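Local coordinates for 3-oxo-tetronate kinase (Salmonella typhimurium, PDB 3DQQ), which probably catalyses the ATP-dependent phosphorylation of 3-oxo-tetronate to 3-oxo-tetronate 4-phosphate, as a member of the four-carbon acid sugar kinase family, at residues H336-E339 with A340-L344. Numbering follows the deposited sequence.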
ATOM      1  N   HIS A 336      13.506  -7.651   1.994  1.00 50.47           N
ATOM      2  CA  HIS A 336      14.384  -8.708   1.561  1.00 47.75           C
ATOM      3  C   HIS A 336      15.012  -9.428   2.765  1.00 45.84           C
ATOM      4  O   HIS A 336      15.114 -10.643   2.746  1.00 45.37           O
ATOM      5  CB  HIS A 336      15.463  -8.202   0.582  1.00 49.20           C
ATOM      6  CG  HIS A 336      16.484  -9.253   0.249  1.00 53.33           C
ATOM      7  ND1 HIS A 336      17.687  -9.384   0.939  1.00 59.96           N
ATOM      8  CD2 HIS A 336      16.434 -10.301  -0.622  1.00 58.92           C
ATOM      9  CE1 HIS A 336      18.345 -10.444   0.482  1.00 60.96           C
ATOM     10  NE2 HIS A 336      17.607 -11.015  -0.466  1.00 61.80           N
ATOM     11  N   ALA A 337      15.394  -8.705   3.815  1.00 43.31           N
ATOM     12  CA  ALA A 337      16.077  -9.331   4.951  1.00 42.29           C
ATOM     13  C   ALA A 337      15.157 -10.278   5.728  1.00 40.79           C
ATOM     14  O   ALA A 337      15.557 -11.354   6.136  1.00 39.50           O
ATOM     15  CB  ALA A 337      16.662  -8.286   5.877  1.00 41.02           C
ATOM     16  N   VAL A 338      13.921  -9.859   5.932  1.00 40.03           N
ATOM     17  CA  VAL A 338      12.918 -10.731   6.494  1.00 39.55           C
ATOM     18  C   VAL A 338      12.651 -11.940   5.566  1.00 39.28           C
ATOM     19  O   VAL A 338      12.633 -13.070   6.039  1.00 39.64           O
ATOM     20  CB  VAL A 338      11.616  -9.962   6.800  1.00 39.17           C
ATOM     21  CG1 VAL A 338      10.489 -10.917   7.131  1.00 38.29           C
ATOM     22  CG2 VAL A 338      11.850  -9.024   7.950  1.00 37.24           C
ATOM     23  N   GLU A 339      12.478 -11.746   4.264  1.00 38.41           N
ATOM     24  CA  GLU A 339      12.326 -12.928   3.404  1.00 38.51           C
ATOM     25  C   GLU A 339      13.549 -13.850   3.481  1.00 37.32           C
ATOM     26  O   GLU A 339      13.410 -15.033   3.566  1.00 37.97           O
ATOM     27  CB  GLU A 339      12.026 -12.553   1.945  1.00 39.75           C
ATOM     28  CG  GLU A 339      10.678 -11.787   1.719  1.00 44.89           C
ATOM     29  CD  GLU A 339       9.450 -12.411   2.463  1.00 52.76           C
ATOM     30  OE1 GLU A 339       8.918 -13.452   2.036  1.00 60.20           O
ATOM     31  OE2 GLU A 339       8.982 -11.866   3.484  1.00 58.55           O
ATOM     32  N   ALA A 340      14.749 -13.315   3.504  1.00 36.08           N
ATOM     33  CA  ALA A 340      15.921 -14.139   3.670  1.00 35.20           C
ATOM     34  C   ALA A 340      15.833 -14.939   4.964  1.00 34.71           C
ATOM     35  O   ALA A 340      16.277 -16.093   5.014  1.00 34.82           O
ATOM     36  CB  ALA A 340      17.183 -13.282   3.647  1.00 34.01           C
ATOM     37  N   LEU A 341      15.282 -14.344   6.022  1.00 34.54           N
ATOM     38  CA  LEU A 341      15.169 -15.063   7.292  1.00 34.76           C
ATOM     39  C   LEU A 341      14.205 -16.233   7.129  1.00 35.56           C
ATOM     40  O   LEU A 341      14.560 -17.370   7.485  1.00 35.84           O
ATOM     41  CB  LEU A 341      14.708 -14.184   8.449  1.00 34.29           C
ATOM     42  CG  LEU A 341      14.386 -14.967   9.728  1.00 33.43           C
ATOM     43  CD1 LEU A 341      15.622 -15.139  10.620  1.00 29.88           C
ATOM     44  CD2 LEU A 341      13.252 -14.322  10.454  1.00 32.83           C
ATOM     45  N   PHE A 342      13.008 -15.955   6.603  1.00 35.48           N
ATOM     46  CA  PHE A 342      12.004 -17.000   6.398  1.00 35.80           C
ATOM     47  C   PHE A 342      12.541 -18.172   5.578  1.00 36.05           C
ATOM     48  O   PHE A 342      12.206 -19.352   5.794  1.00 35.94           O
ATOM     49  CB  PHE A 342      10.764 -16.434   5.711  1.00 36.39           C
ATOM     50  CG  PHE A 342       9.779 -15.831   6.657  1.00 36.55           C
ATOM     51  CD1 PHE A 342       9.246 -16.572   7.685  1.00 38.34           C
ATOM     52  CD2 PHE A 342       9.373 -14.525   6.524  1.00 39.19           C
ATOM     53  CE1 PHE A 342       8.323 -16.016   8.570  1.00 37.87           C
ATOM     54  CE2 PHE A 342       8.440 -13.968   7.415  1.00 38.90           C
ATOM     55  CZ  PHE A 342       7.924 -14.727   8.436  1.00 37.26           C
ATOM     56  N   SER A 343      13.388 -17.836   4.627  1.00 35.86           N
ATOM     57  CA  SER A 343      14.032 -18.848   3.824  1.00 35.51           C
ATOM     58  C   SER A 343      14.815 -19.852   4.671  1.00 35.34           C
ATOM     59  O   SER A 343      14.579 -21.051   4.570  1.00 35.72           O
ATOM     60  CB  SER A 343      14.965 -18.186   2.841  1.00 34.98           C
ATOM     61  OG  SER A 343      15.535 -19.184   2.077  1.00 35.92           O
ATOM     62  N   LEU A 344      15.739 -19.351   5.490  1.00 34.37           N
ATOM     63  CA  LEU A 344      16.506 -20.188   6.377  1.00 34.36           C
ATOM     64  C   LEU A 344      15.643 -20.918   7.422  1.00 34.68           C
ATOM     65  O   LEU A 344      15.941 -22.053   7.840  1.00 35.09           O
ATOM     66  CB  LEU A 344      17.510 -19.345   7.126  1.00 33.80           C
ATOM     67  CG  LEU A 344      18.598 -18.674   6.310  1.00 32.84           C
ATOM     68  CD1 LEU A 344      19.136 -17.443   7.072  1.00 28.27           C
ATOM     69  CD2 LEU A 344      19.690 -19.694   5.992  1.00 25.82           C
TER
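Val-338 and Phe-342, one helical turn apart, point the same way and form the tightly packed flank of this first part of the amphipathic helix 336-351. The branch that does the touching is CG1 of Val-338, which lies 3.7 Å from CE2 of Phe-342. Chi1 of 169° sets this methyl anti to the backbone N and beside the carbonyl carbon, facing the next turn. Glu-339 meets the same ring at its edge: a bend at chi2 (-46°) brings OE2 near the ring plane. There it lies 4.1 Å from Phe-342 CD2, and the carboxylate and ring planes are 50° apart. The other oxygen, OE1, is hydrogen-bonded to Thr-364, a residue that by similarity binds ATP, so this buried carboxylate probably helps to position a nucleotide-site side chain. Beneath the side chains runs the i to i+4 ladder, from Ala-340 N to His-336 O (2.8 Å) through to Ser-343 N to Glu-339 O (3.0 Å). The solvent flank is looser. There the exposed imidazole of His-336 brings CE1 no closer than 4.4 Å to CB of Ala-340, a slight contact on the other side of the helix from the Val-338/Phe-342 pair. Within the nucleotide-binding C-terminal domain, the helix is packed between two others: Leu-341 rests on Tyr-294 and Leu-298 of helix 288-304, while Glu-339 and Phe-342 meet Val-367 of helix 362-371, and Val-338 and Phe-342 reach Ala-315, just past strand 312-314.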